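PDB 3LL7: putative methyltransferase from Porphyromonas gingivalis, which probably transfers methyl groups from S-adenosylmethionine to a substrate not yet identified. Local coordinates for residues R280-P285 / F307-Y312; G94-D99 / A115-Y120; L12-W17 / S66-S71; E343-F348 / K400-L405; Q220-V225 / V242-N247. All coordinates share one frame; numbering follows the deposited sequence. Where two conformers were deposited one is given.

Contact 1: R280-P285 / F307-Y312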
# COMPACT_ATOMS: atom_id res chain seq x y z
N ARG A 280 21.09 10.64 -7.51
CA ARG A 280 21.90 11.82 -7.18
C ARG A 280 22.99 12.14 -8.21
O ARG A 280 23.32 13.30 -8.42
CB ARG A 280 22.55 11.61 -5.81
CG ARG A 280 21.57 11.93 -4.70
CD ARG A 280 21.90 11.23 -3.39
NE ARG A 280 20.68 11.15 -2.59
CZ ARG A 280 20.63 10.78 -1.32
NH1 ARG A 280 21.73 10.46 -0.66
NH2 ARG A 280 19.45 10.75 -0.70
N SER A 281 23.50 11.08 -8.84
CA SER A 281 24.65 11.13 -9.77
C SER A 281 24.30 11.59 -11.18
O SER A 281 25.15 12.14 -11.89
CB SER A 281 25.30 9.75 -9.85
OG SER A 281 24.63 8.91 -10.78
N ILE A 282 23.07 11.33 -11.60
CA ILE A 282 22.54 11.75 -12.89
C ILE A 282 22.26 13.25 -12.93
O ILE A 282 21.88 13.85 -11.91
CB ILE A 282 21.18 11.00 -13.11
CG1 ILE A 282 21.47 9.53 -13.48
CG2 ILE A 282 20.26 11.73 -14.11
CD1 ILE A 282 20.13 8.67 -13.45
N SER A 283 22.41 13.85 -14.10
CA SER A 283 21.90 15.19 -14.33
C SER A 283 21.19 15.17 -15.65
O SER A 283 21.63 14.47 -16.59
CB SER A 283 23.02 16.24 -14.35
OG SER A 283 23.77 16.11 -13.17
N ILE A 284 20.11 15.93 -15.73
CA ILE A 284 19.27 15.98 -16.91
C ILE A 284 19.00 17.44 -17.35
O ILE A 284 19.08 18.35 -16.54
CB ILE A 284 17.95 15.17 -16.68
CG1 ILE A 284 17.12 15.78 -15.54
CG2 ILE A 284 18.23 13.67 -16.47
CD1 ILE A 284 15.71 15.22 -15.37
N PRO A 285 18.58 17.54 -18.64
CA PRO A 285 18.07 18.70 -19.30
C PRO A 285 16.73 19.00 -18.69
O PRO A 285 15.99 18.08 -18.29
CB PRO A 285 17.90 18.26 -20.77
CG PRO A 285 17.97 16.80 -20.80
CD PRO A 285 18.35 16.30 -19.42
N PHE A 307 12.95 11.02 -9.52
CA PHE A 307 12.54 12.16 -10.37
C PHE A 307 13.39 12.28 -11.64
O PHE A 307 12.86 12.40 -12.77
CB PHE A 307 12.64 13.45 -9.54
CG PHE A 307 11.83 13.44 -8.23
CD1 PHE A 307 10.46 13.15 -8.22
CD2 PHE A 307 12.46 13.74 -7.03
CE1 PHE A 307 9.71 13.15 -7.01
CE2 PHE A 307 11.73 13.73 -5.80
CZ PHE A 307 10.35 13.43 -5.80
N LYS A 308 14.71 12.26 -11.45
CA LYS A 308 15.65 12.36 -12.55
C LYS A 308 15.86 11.02 -13.23
O LYS A 308 15.97 10.95 -14.47
CB LYS A 308 16.98 12.91 -12.04
CG LYS A 308 16.84 14.32 -11.49
CD LYS A 308 17.88 14.54 -10.37
CE LYS A 308 19.28 14.50 -10.86
NZ LYS A 308 20.29 14.49 -9.71
N THR A 309 15.92 9.94 -12.44
CA THR A 309 16.20 8.62 -13.01
C THR A 309 15.17 8.21 -14.08
O THR A 309 15.54 7.63 -15.09
CB THR A 309 16.30 7.56 -11.90
OG1 THR A 309 17.31 7.99 -10.96
CG2 THR A 309 16.79 6.23 -12.46
N VAL A 310 13.91 8.53 -13.87
CA VAL A 310 12.91 8.16 -14.87
C VAL A 310 13.25 8.82 -16.22
O VAL A 310 13.19 8.19 -17.27
CB VAL A 310 11.47 8.52 -14.43
CG1 VAL A 310 10.46 8.26 -15.60
CG2 VAL A 310 11.05 7.73 -13.19
N ALA A 311 13.63 10.12 -16.18
CA ALA A 311 13.92 10.83 -17.44
C ALA A 311 15.17 10.24 -18.14
O ALA A 311 15.21 10.07 -19.38
CB ALA A 311 14.13 12.34 -17.14
N TYR A 312 16.19 9.96 -17.35
CA TYR A 312 17.46 9.44 -17.84
C TYR A 312 17.29 8.01 -18.39
O TYR A 312 17.83 7.72 -19.44
CB TYR A 312 18.51 9.45 -16.70
CG TYR A 312 19.92 9.10 -17.19
CD1 TYR A 312 20.69 10.05 -17.86
CD2 TYR A 312 20.44 7.83 -17.00
CE1 TYR A 312 21.96 9.74 -18.33
CE2 TYR A 312 21.73 7.51 -17.45
CZ TYR A 312 22.47 8.47 -18.13
OH TYR A 312 23.74 8.17 -18.60

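Contact 2: G94-D99 / A115-Y120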
# COMPACT_ATOMS: atom_id res chain seq x y z
N GLY A 94 7.52 -23.46 0.45
CA GLY A 94 7.86 -24.52 1.42
C GLY A 94 8.75 -24.14 2.60
O GLY A 94 9.30 -25.01 3.27
N THR A 95 8.88 -22.84 2.86
CA THR A 95 9.74 -22.31 3.94
C THR A 95 8.96 -22.15 5.27
O THR A 95 7.79 -22.54 5.37
CB THR A 95 10.32 -20.95 3.54
OG1 THR A 95 9.27 -20.13 3.02
CG2 THR A 95 11.44 -21.12 2.47
N LYS A 96 9.64 -21.58 6.27
CA LYS A 96 9.09 -21.30 7.60
C LYS A 96 8.99 -19.79 7.80
O LYS A 96 9.92 -19.05 7.45
CB LYS A 96 10.01 -21.85 8.70
CG LYS A 96 10.15 -23.37 8.77
CD LYS A 96 11.25 -23.79 9.76
CE LYS A 96 12.65 -23.61 9.18
NZ LYS A 96 13.71 -24.36 9.95
N VAL A 97 7.88 -19.32 8.37
CA VAL A 97 7.69 -17.89 8.67
C VAL A 97 7.19 -17.62 10.10
O VAL A 97 6.47 -18.41 10.67
CB VAL A 97 6.73 -17.20 7.64
CG1 VAL A 97 7.36 -17.20 6.23
CG2 VAL A 97 5.37 -17.87 7.63
N VAL A 98 7.58 -16.49 10.66
CA VAL A 98 7.00 -16.00 11.90
C VAL A 98 6.43 -14.61 11.59
O VAL A 98 7.13 -13.78 11.02
CB VAL A 98 8.05 -15.90 13.04
CG1 VAL A 98 7.45 -15.26 14.31
CG2 VAL A 98 8.60 -17.28 13.38
N ASP A 99 5.18 -14.37 11.95
CA ASP A 99 4.57 -13.04 11.90
C ASP A 99 4.42 -12.50 13.33
O ASP A 99 3.61 -13.02 14.10
CB ASP A 99 3.20 -13.16 11.22
CG ASP A 99 2.49 -11.84 11.06
OD1 ASP A 99 2.82 -10.83 11.72
OD2 ASP A 99 1.55 -11.81 10.24
N ALA A 115 4.79 -20.43 2.21
CA ALA A 115 5.45 -21.12 3.30
C ALA A 115 4.65 -22.36 3.71
O ALA A 115 3.44 -22.39 3.54
CB ALA A 115 5.59 -20.18 4.49
N SER A 116 5.34 -23.37 4.24
CA SER A 116 4.68 -24.59 4.71
C SER A 116 4.39 -24.57 6.20
O SER A 116 3.50 -25.27 6.67
CB SER A 116 5.51 -25.83 4.37
OG SER A 116 6.85 -25.69 4.85
N GLN A 117 5.18 -23.80 6.95
CA GLN A 117 5.02 -23.73 8.39
C GLN A 117 5.08 -22.27 8.84
O GLN A 117 5.90 -21.50 8.34
CB GLN A 117 6.11 -24.53 9.11
CG GLN A 117 6.29 -25.96 8.63
CD GLN A 117 7.51 -26.60 9.26
OE1 GLN A 117 8.57 -26.72 8.63
NE2 GLN A 117 7.39 -26.97 10.52
N GLY A 118 4.22 -21.89 9.78
CA GLY A 118 4.21 -20.53 10.29
C GLY A 118 3.81 -20.40 11.75
O GLY A 118 3.06 -21.22 12.29
N ILE A 119 4.35 -19.37 12.39
CA ILE A 119 3.91 -18.96 13.72
C ILE A 119 3.35 -17.55 13.60
O ILE A 119 4.00 -16.65 13.08
CB ILE A 119 5.09 -18.98 14.76
CG1 ILE A 119 5.68 -20.39 14.86
CG2 ILE A 119 4.61 -18.45 16.13
CD1 ILE A 119 6.90 -20.53 15.83
N TYR A 120 2.12 -17.37 14.09
CA TYR A 120 1.45 -16.09 14.08
C TYR A 120 1.41 -15.70 15.54
O TYR A 120 1.11 -16.54 16.40
CB TYR A 120 0.03 -16.32 13.54
CG TYR A 120 -1.02 -15.30 13.94
CD1 TYR A 120 -1.53 -14.42 13.00
CD2 TYR A 120 -1.55 -15.26 15.23
CE1 TYR A 120 -2.53 -13.48 13.34
CE2 TYR A 120 -2.55 -14.33 15.59
CZ TYR A 120 -3.03 -13.44 14.61
OH TYR A 120 -4.02 -12.53 14.92

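Contact 3: L12-W17 / S66-S71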
# COMPACT_ATOMS: atom_id res chain seq x y z
N LEU A 12 -18.72 -20.36 16.40
CA LEU A 12 -19.50 -21.12 15.44
C LEU A 12 -20.99 -20.75 15.47
O LEU A 12 -21.59 -20.60 14.40
CB LEU A 12 -19.32 -22.62 15.64
CG LEU A 12 -17.97 -23.20 15.21
CD1 LEU A 12 -17.78 -24.58 15.91
CD2 LEU A 12 -17.85 -23.33 13.69
N ALA A 13 -21.57 -20.61 16.66
CA ALA A 13 -22.98 -20.23 16.77
C ALA A 13 -23.20 -18.84 16.22
O ALA A 13 -24.15 -18.60 15.48
CB ALA A 13 -23.47 -20.30 18.23
N ILE A 14 -22.32 -17.90 16.58
CA ILE A 14 -22.51 -16.52 16.13
C ILE A 14 -22.49 -16.42 14.61
O ILE A 14 -23.34 -15.72 14.01
CB ILE A 14 -21.50 -15.55 16.81
CG1 ILE A 14 -21.87 -15.41 18.29
CG2 ILE A 14 -21.49 -14.17 16.09
CD1 ILE A 14 -20.63 -14.95 19.18
N THR A 15 -21.56 -17.13 13.96
CA THR A 15 -21.50 -17.10 12.50
C THR A 15 -22.69 -17.82 11.86
O THR A 15 -23.17 -17.39 10.81
CB THR A 15 -20.17 -17.67 11.95
OG1 THR A 15 -20.00 -19.01 12.42
CG2 THR A 15 -18.98 -16.86 12.45
N ARG A 16 -23.14 -18.93 12.47
CA ARG A 16 -24.37 -19.60 11.99
C ARG A 16 -25.58 -18.63 12.09
O ARG A 16 -26.36 -18.50 11.14
CB ARG A 16 -24.56 -20.93 12.74
CG ARG A 16 -25.94 -21.65 12.64
CD ARG A 16 -25.90 -22.96 13.46
NE ARG A 16 -25.71 -22.75 14.90
CZ ARG A 16 -26.69 -22.44 15.75
NH1 ARG A 16 -26.42 -22.28 17.06
NH2 ARG A 16 -27.95 -22.35 15.32
N TRP A 17 -25.71 -17.93 13.23
CA TRP A 17 -26.83 -16.99 13.39
C TRP A 17 -26.73 -15.78 12.43
O TRP A 17 -27.75 -15.34 11.88
CB TRP A 17 -26.93 -16.49 14.82
CG TRP A 17 -27.40 -17.53 15.82
CD1 TRP A 17 -28.43 -18.45 15.67
CD2 TRP A 17 -26.89 -17.71 17.14
NE1 TRP A 17 -28.54 -19.21 16.83
CE2 TRP A 17 -27.62 -18.76 17.74
CE3 TRP A 17 -25.87 -17.08 17.87
CZ2 TRP A 17 -27.36 -19.21 19.06
CZ3 TRP A 17 -25.59 -17.53 19.18
CH2 TRP A 17 -26.35 -18.58 19.76
N SER A 66 -18.38 -19.01 8.14
CA SER A 66 -17.80 -19.26 9.44
C SER A 66 -16.70 -18.28 9.79
O SER A 66 -16.18 -18.36 10.90
CB SER A 66 -17.25 -20.69 9.51
OG SER A 66 -17.90 -21.43 10.53
N LEU A 67 -16.33 -17.39 8.88
CA LEU A 67 -15.32 -16.35 9.21
C LEU A 67 -15.94 -15.41 10.21
O LEU A 67 -17.12 -15.02 10.06
CB LEU A 67 -14.80 -15.55 8.00
CG LEU A 67 -13.80 -16.20 7.05
CD1 LEU A 67 -13.29 -15.16 6.10
CD2 LEU A 67 -12.61 -16.89 7.75
N TYR A 68 -15.15 -15.07 11.23
CA TYR A 68 -15.59 -14.19 12.29
C TYR A 68 -14.64 -12.99 12.36
O TYR A 68 -13.44 -13.17 12.55
CB TYR A 68 -15.58 -14.94 13.62
CG TYR A 68 -16.09 -14.10 14.75
CD1 TYR A 68 -17.45 -13.83 14.90
CD2 TYR A 68 -15.21 -13.55 15.68
CE1 TYR A 68 -17.92 -13.04 15.94
CE2 TYR A 68 -15.68 -12.75 16.75
CZ TYR A 68 -17.04 -12.49 16.86
OH TYR A 68 -17.54 -11.72 17.88
N ILE A 69 -15.20 -11.78 12.25
CA ILE A 69 -14.40 -10.54 12.32
C ILE A 69 -14.31 -10.01 13.75
O ILE A 69 -15.33 -9.67 14.33
CB ILE A 69 -14.97 -9.46 11.39
CG1 ILE A 69 -15.10 -10.03 9.97
CG2 ILE A 69 -14.12 -8.17 11.41
CD1 ILE A 69 -13.78 -10.57 9.39
N PRO A 70 -13.08 -9.94 14.31
CA PRO A 70 -13.00 -9.70 15.75
C PRO A 70 -13.53 -8.32 16.12
O PRO A 70 -14.16 -8.18 17.16
CB PRO A 70 -11.51 -9.84 16.08
CG PRO A 70 -10.79 -9.64 14.78
CD PRO A 70 -11.75 -10.10 13.69
N SER A 71 -13.30 -7.33 15.26
CA SER A 71 -13.76 -5.96 15.47
C SER A 71 -13.77 -5.13 14.18
O SER A 71 -13.06 -5.45 13.21
CB SER A 71 -12.91 -5.25 16.55
OG SER A 71 -11.55 -5.14 16.16
O HOH W 1 -20.76 -21.50 11.63

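Contact 4: E343-F348 / K400-L405. With FMT (formic acid), chain J.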
# COMPACT_ATOMS: atom_id res chain seq x y z
N GLU A 343 -2.22 18.68 -26.72
CA GLU A 343 -3.12 19.35 -27.72
C GLU A 343 -2.90 20.85 -27.78
O GLU A 343 -2.83 21.43 -28.87
CB GLU A 343 -4.60 19.06 -27.43
CG GLU A 343 -4.92 17.58 -27.50
CD GLU A 343 -6.40 17.26 -27.59
OE1 GLU A 343 -7.27 18.06 -27.14
OE2 GLU A 343 -6.70 16.15 -28.10
N GLU A 344 -2.84 21.48 -26.61
CA GLU A 344 -2.55 22.93 -26.49
C GLU A 344 -1.68 23.23 -25.28
O GLU A 344 -1.76 22.55 -24.24
CB GLU A 344 -3.83 23.78 -26.35
CG GLU A 344 -4.90 23.61 -27.44
CD GLU A 344 -4.45 24.12 -28.83
OE1 GLU A 344 -3.57 25.01 -28.93
OE2 GLU A 344 -4.99 23.60 -29.83
N ILE A 345 -0.88 24.29 -25.40
CA ILE A 345 -0.14 24.83 -24.26
C ILE A 345 -0.49 26.31 -24.15
O ILE A 345 -0.41 27.08 -25.14
CB ILE A 345 1.41 24.57 -24.31
CG1 ILE A 345 2.12 25.28 -23.13
CG2 ILE A 345 1.99 24.99 -25.66
CD1 ILE A 345 3.57 24.74 -22.82
N ILE A 346 -0.94 26.69 -22.95
CA ILE A 346 -1.46 28.03 -22.68
C ILE A 346 -0.65 28.73 -21.58
O ILE A 346 -0.60 28.23 -20.46
CB ILE A 346 -2.94 27.92 -22.25
CG1 ILE A 346 -3.75 27.18 -23.33
CG2 ILE A 346 -3.54 29.33 -21.96
CD1 ILE A 346 -5.14 26.78 -22.84
N PRO A 347 -0.02 29.88 -21.89
CA PRO A 347 0.72 30.62 -20.85
C PRO A 347 -0.27 30.99 -19.79
O PRO A 347 -1.36 31.46 -20.12
CB PRO A 347 1.19 31.88 -21.58
CG PRO A 347 1.32 31.42 -23.05
CD PRO A 347 0.07 30.56 -23.20
N PHE A 348 0.06 30.73 -18.52
CA PHE A 348 -0.92 30.97 -17.48
C PHE A 348 -0.90 32.38 -16.95
O PHE A 348 0.18 32.92 -16.65
CB PHE A 348 -0.72 30.01 -16.30
CG PHE A 348 -1.70 30.26 -15.19
CD1 PHE A 348 -3.06 29.98 -15.38
CD2 PHE A 348 -1.30 30.81 -13.99
CE1 PHE A 348 -3.99 30.23 -14.39
CE2 PHE A 348 -2.22 31.06 -12.96
CZ PHE A 348 -3.57 30.78 -13.16
N LYS A 400 8.13 29.60 -16.12
CA LYS A 400 6.84 30.05 -16.66
C LYS A 400 5.74 29.04 -16.34
O LYS A 400 5.89 27.84 -16.58
CB LYS A 400 6.90 30.28 -18.17
CG LYS A 400 7.80 31.46 -18.59
CD LYS A 400 7.78 31.61 -20.11
CE LYS A 400 8.50 32.86 -20.57
NZ LYS A 400 9.94 32.76 -20.25
N LYS A 401 4.64 29.55 -15.79
CA LYS A 401 3.51 28.72 -15.47
C LYS A 401 2.67 28.58 -16.71
O LYS A 401 2.42 29.59 -17.43
CB LYS A 401 2.67 29.40 -14.35
CG LYS A 401 3.44 29.78 -13.05
CD LYS A 401 3.96 28.55 -12.27
CE LYS A 401 5.06 28.90 -11.19
NZ LYS A 401 5.53 27.68 -10.36
N VAL A 402 2.18 27.36 -16.93
CA VAL A 402 1.41 27.05 -18.14
C VAL A 402 0.27 26.13 -17.78
O VAL A 402 0.31 25.43 -16.76
CB VAL A 402 2.30 26.34 -19.22
CG1 VAL A 402 3.41 27.28 -19.70
CG2 VAL A 402 2.91 25.00 -18.69
N LEU A 403 -0.73 26.10 -18.66
CA LEU A 403 -1.76 25.06 -18.65
C LEU A 403 -1.59 24.23 -19.90
O LEU A 403 -1.41 24.77 -21.02
CB LEU A 403 -3.19 25.69 -18.64
CG LEU A 403 -3.53 26.36 -17.29
CD1 LEU A 403 -4.76 27.26 -17.41
CD2 LEU A 403 -3.83 25.28 -16.28
N LEU A 404 -1.62 22.91 -19.71
CA LEU A 404 -1.59 21.99 -20.86
C LEU A 404 -2.94 21.35 -21.03
O LEU A 404 -3.53 20.85 -20.06
CB LEU A 404 -0.54 20.88 -20.65
CG LEU A 404 0.86 21.28 -20.12
CD1 LEU A 404 1.72 19.99 -19.96
CD2 LEU A 404 1.52 22.26 -21.13
N LEU A 405 -3.42 21.36 -22.27
CA LEU A 405 -4.60 20.58 -22.66
C LEU A 405 -4.10 19.27 -23.26
O LEU A 405 -3.34 19.28 -24.23
CB LEU A 405 -5.47 21.35 -23.68
CG LEU A 405 -6.75 20.56 -24.05
CD1 LEU A 405 -7.63 20.46 -22.77
CD2 LEU A 405 -7.51 21.28 -25.17
C FMT J . 9.25 26.44 -8.64
O1 FMT J . 8.51 26.59 -9.62
O2 FMT J . 9.21 25.47 -7.88

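Contact 5: Q220-V225 / V242-N247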
# COMPACT_ATOMS: atom_id res chain seq x y z
N GLN A 220 18.87 5.29 6.30
CA GLN A 220 19.92 5.73 7.22
C GLN A 220 19.84 5.05 8.59
O GLN A 220 20.84 4.92 9.27
CB GLN A 220 19.90 7.26 7.40
CG GLN A 220 20.35 8.05 6.19
CD GLN A 220 20.56 9.52 6.50
OE1 GLN A 220 19.62 10.22 6.89
NE2 GLN A 220 21.79 10.00 6.33
N SER A 221 18.64 4.61 8.98
CA SER A 221 18.41 4.12 10.35
C SER A 221 18.46 2.62 10.55
O SER A 221 18.71 2.14 11.66
CB SER A 221 17.07 4.62 10.90
OG SER A 221 16.94 6.01 10.73
N LEU A 222 18.18 1.87 9.50
CA LEU A 222 18.11 0.42 9.61
C LEU A 222 19.39 -0.19 9.10
O LEU A 222 19.92 0.23 8.07
CB LEU A 222 16.90 -0.11 8.84
CG LEU A 222 15.51 0.24 9.40
CD1 LEU A 222 14.41 -0.35 8.54
CD2 LEU A 222 15.36 -0.24 10.86
N LEU A 223 19.90 -1.18 9.83
CA LEU A 223 21.09 -1.89 9.39
C LEU A 223 20.69 -3.11 8.57
O LEU A 223 19.59 -3.67 8.77
CB LEU A 223 21.96 -2.31 10.60
CG LEU A 223 22.78 -1.20 11.28
CD1 LEU A 223 23.55 -1.72 12.52
CD2 LEU A 223 23.72 -0.50 10.31
N HIS A 224 21.57 -3.49 7.65
CA HIS A 224 21.49 -4.75 6.89
C HIS A 224 20.34 -4.82 5.90
O HIS A 224 19.96 -5.91 5.47
CB HIS A 224 21.45 -5.97 7.83
CG HIS A 224 22.68 -6.09 8.67
ND1 HIS A 224 23.91 -6.41 8.15
CD2 HIS A 224 22.87 -5.88 10.00
CE1 HIS A 224 24.81 -6.42 9.12
NE2 HIS A 224 24.21 -6.10 10.25
N VAL A 225 19.84 -3.65 5.50
CA VAL A 225 18.77 -3.55 4.50
C VAL A 225 19.30 -4.01 3.14
O VAL A 225 20.38 -3.59 2.72
CB VAL A 225 18.24 -2.11 4.40
CG1 VAL A 225 17.26 -1.96 3.22
CG2 VAL A 225 17.52 -1.73 5.69
N VAL A 242 10.58 -3.35 3.56
CA VAL A 242 12.03 -3.39 3.65
C VAL A 242 12.45 -4.80 4.00
O VAL A 242 11.83 -5.42 4.86
CB VAL A 242 12.51 -2.43 4.74
CG1 VAL A 242 14.00 -2.45 4.80
CG2 VAL A 242 12.03 -1.01 4.47
N ARG A 243 13.45 -5.34 3.31
CA ARG A 243 14.00 -6.63 3.69
C ARG A 243 15.40 -6.46 4.23
O ARG A 243 16.22 -5.77 3.60
CB ARG A 243 13.99 -7.60 2.52
CG ARG A 243 14.49 -9.03 2.90
CD ARG A 243 14.33 -9.98 1.73
NE ARG A 243 15.23 -9.65 0.62
CZ ARG A 243 16.52 -10.01 0.58
NH1 ARG A 243 17.27 -9.69 -0.47
NH2 ARG A 243 17.07 -10.70 1.58
N MSE A 244 15.66 -7.07 5.40
CA MSE A 244 16.98 -7.06 6.05
C MSE A 244 17.51 -8.47 6.17
O MSE A 244 16.75 -9.42 6.35
CB MSE A 244 16.91 -6.47 7.46
CG MSE A 244 16.86 -4.97 7.47
SE MSE A 244 16.03 -4.33 9.08
CE MSE A 244 14.26 -4.96 8.59
N SER A 245 18.83 -8.62 6.09
CA SER A 245 19.42 -9.93 6.15
C SER A 245 20.90 -9.80 6.51
O SER A 245 21.61 -9.01 5.88
CB SER A 245 19.24 -10.65 4.82
OG SER A 245 19.77 -11.97 4.86
N LEU A 246 21.32 -10.52 7.55
CA LEU A 246 22.75 -10.68 7.92
C LEU A 246 23.44 -11.65 6.97
O LEU A 246 24.68 -11.79 6.96
CB LEU A 246 22.87 -11.24 9.34
CG LEU A 246 22.74 -10.41 10.62
CD1 LEU A 246 22.97 -11.31 11.83
CD2 LEU A 246 23.72 -9.25 10.66
N ASN A 247 22.61 -12.32 6.19
CA ASN A 247 22.95 -13.40 5.29
C ASN A 247 23.75 -12.92 4.09
O ASN A 247 24.44 -13.69 3.45
CB ASN A 247 21.64 -14.02 4.78
CG ASN A 247 21.71 -15.53 4.67
OD1 ASN A 247 22.61 -16.08 4.02
ND2 ASN A 247 20.74 -16.22 5.28
O HOH W 2 23.78 -6.97 5.62

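Contact 1: R280-P285 / F307-Y312
I282 and I284, two residues apart on the extended chain that leaves helix 276-281, drop like two knuckles onto the helix that carries K308, A311 and Y312. The I282 knuckle fills the hollow between K308, T309 and Y312. Its CG2 rests 4.1 Å from K308 CB, while its CD1 presses against Y312 CD2 at 3.7 Å. CG1 of I282 rides over one face of the Y312 ring, a CH-pi contact 4.3 Å from the centroid and displaced toward the rim. The tyrosine can offer that face because its CG stands anti to the backbone N (chi1 -173°), which lifts the ring off the helix alongside the incoming chain. I284 fills the next hollow: its CD1 reaches A311 CB at 3.7 Å, the small alanine leaving room for the methyl, and lies 4.0 Å from K308 CA. CG2 of the same isoleucine meets Y312 CB at 4.2 Å. The aliphatic chain of K308 slides past I282 in the opposite direction, its CG against I284 CD1. On the helix's flank, T309 OG1 bonds to E279 OE1, and E279 OE2 takes the backbone N of K308, tying the start of this helix to helix 276-281. The extended chain that follows helix 276-281 thus packs across helix 307-314, which belongs to the ferredoxin-like region.

Contact 2: G94-D99 / A115-Y120
V97 places CG1 anti to its carbonyl carbon (chi1 -65°), which brings that methyl to 3.9 Å from A115 CB, and S116 turns OG back between its own N and carbonyl carbon (chi1 53°), toward the backbone of G94. From here two parallel strands run in register, K96 beside Q117 through D99 beside Y120, their short axes 4.6 Å apart. The ladder alternates: V97 N gives to Q117 O, V97 O takes I119 N at 2.9 Å, and D99 N gives to I119 O at 2.8 Å, the last donor sitting almost straight out from the carbonyl. At the strands' entrance T95 O accepts S116 N at 2.8 Å and, weakly, Q117 N. V98 and I119 point to one face side by side, V98 CG2 lying 4.1 Å from I119 CB, and both pack on F162 of helix 156-162. On that face the K96 and Q117 side chains also run together, CG of K96 touching Q117 OE1 at 3.7 Å. V97 O also receives a CA-H...O contact from G118 CA at 3.1 Å. D99 closes the strand with OD1 accepting the backbone N of both T101 and G102, which fixes its carboxylate over the following turn. Strand 96-99, helix 106-112 and strand 117-122 form a beta-alpha-beta crossover, consistent with the start of a Rossmann-like methyltransferase sheet.

Contact 3: L12-W17 / S66-S71
T15 points its methyl into the bend of the loop at S66 to Y68, where a helix of the N-terminal helical region packs on the irregular chain between helices 59-62 and 72-77. CG2 lies 3.5 Å from S66 O and equally far from L67 O, and it also comes to the edge of the Y68 ring. With its CG anti to the backbone N (chi1 -178°), Y68 holds that ring up beside the helix, where I14 crosses it at an angle. The methyl CG2 of I14 meets the ring edge near its plane, 3.7 Å from Y68 CE1. F6 packs on both I14 and Y68, and Q47 of helix 38-57 also touches the tyrosine. T15 OG1 bonds back to I11 O in its own helix. In the conformer of S66 given, one of two deposited, a water also spans the two hydroxyls, donating to T15 OG1 at 2.7 Å and lying 3.1 Å from S66 OG.

Contact 4: E343-F348 / K400-L405
Strands 343-347 and 401-405 run antiparallel at 157°, and at the E343 end E343 and E344 both face L405 in a classic beta bulge. L405 O therefore takes two donors: E343 N at 2.8 Å, nearly straight on, and E344 N at 3.3 Å, further bent from the carbonyl direction. Beyond the bulge the pairing is regular, with I346 and L403 exchanging two 2.8 Å bonds through I346 N to L403 O and L403 N to I346 O, and F348 N closing the ladder on K401 O. On one face I345 swings its CG1 anti to the backbone N (chi1 175°), which carries CD1 over to L404 CD2 at 3.6 Å and to V402 CG1 at 4.0 Å. The other face carries E344 beside L405, their CB atoms 4.0 Å apart, and I346 beside L403. F348 crosses L403 obliquely, its CD1 lying 3.8 Å from L403 CD1. Salt bridges from OE1 to K389 and OE2 to R407 pin the E343 carboxylate by both oxygens. K401 NZ bonds to T395 and, weakly, to a formic acid. Both strands belong to the THUMP-like region and lie in the middle of a seven-stranded mixed sheet that also takes in strands of the ferredoxin-like region: 293-297 borders 337-347, and 389-395 pairs with 401-408, while L353 and L356 pack on F348 and L403.

Contact 5: Q220-V225 / V242-N247
The H224 imidazole carries L246 on one face, the methyl CD2 sitting 3.4 Å from the ring centroid in a close CH-pi contact, and holds a water at its edge, in the ring plane. That water lies 2.6 Å from H224 ND1 and donates to S245 O, so it links the ring to the opposing strand end. The setting is the open end of the antiparallel beta hairpin 225-233/236-244, part of the large mixed sheet, where the chain arriving from helix 215-221 enters the first strand. V225 and M244, a selenomethionine, form a non-hydrogen-bonded pair, and H224 O next to it accepts S245 N at 3.0 Å. Apolar side chains gather on one face: V225 CG1 reaches V242 CG1 at 3.7 Å, the two valines crossing at about a right angle, while V225 CG2 lies 3.8 Å from M244 CG. L222 adds to this cluster and continues it onto L191 and I192 of helix 191-198. R243, whose CB points away from the incoming chain, makes salt bridges to E227 and E248. Extended at chi2 (155°), the M244 chain sets its SE 4.3 Å from L222 CB.

How the contacts relate
The five contacts follow one another along the chain without nesting, in the order 3, 2, 5, 1, 4. Contacts 2 and 5 belong to the same large mixed sheet, their centres about 20 Å apart. Contact 3, in the helical N-terminal region, comes within about 7 Å of contact 2 at the nearest atoms, and helix 125-138 touches both. Contact 1 approaches contact 5 equally closely and leads on to contact 4, whose centre lies about 24 Å from its own. The centres of contacts 3 and 4 are about 57 Å apart, on opposite sides of the chain's centre. A formic acid, probably from the crystallisation liquor, lies about 5 Å from the D99 side chain in contact 2 and may mark a pocket.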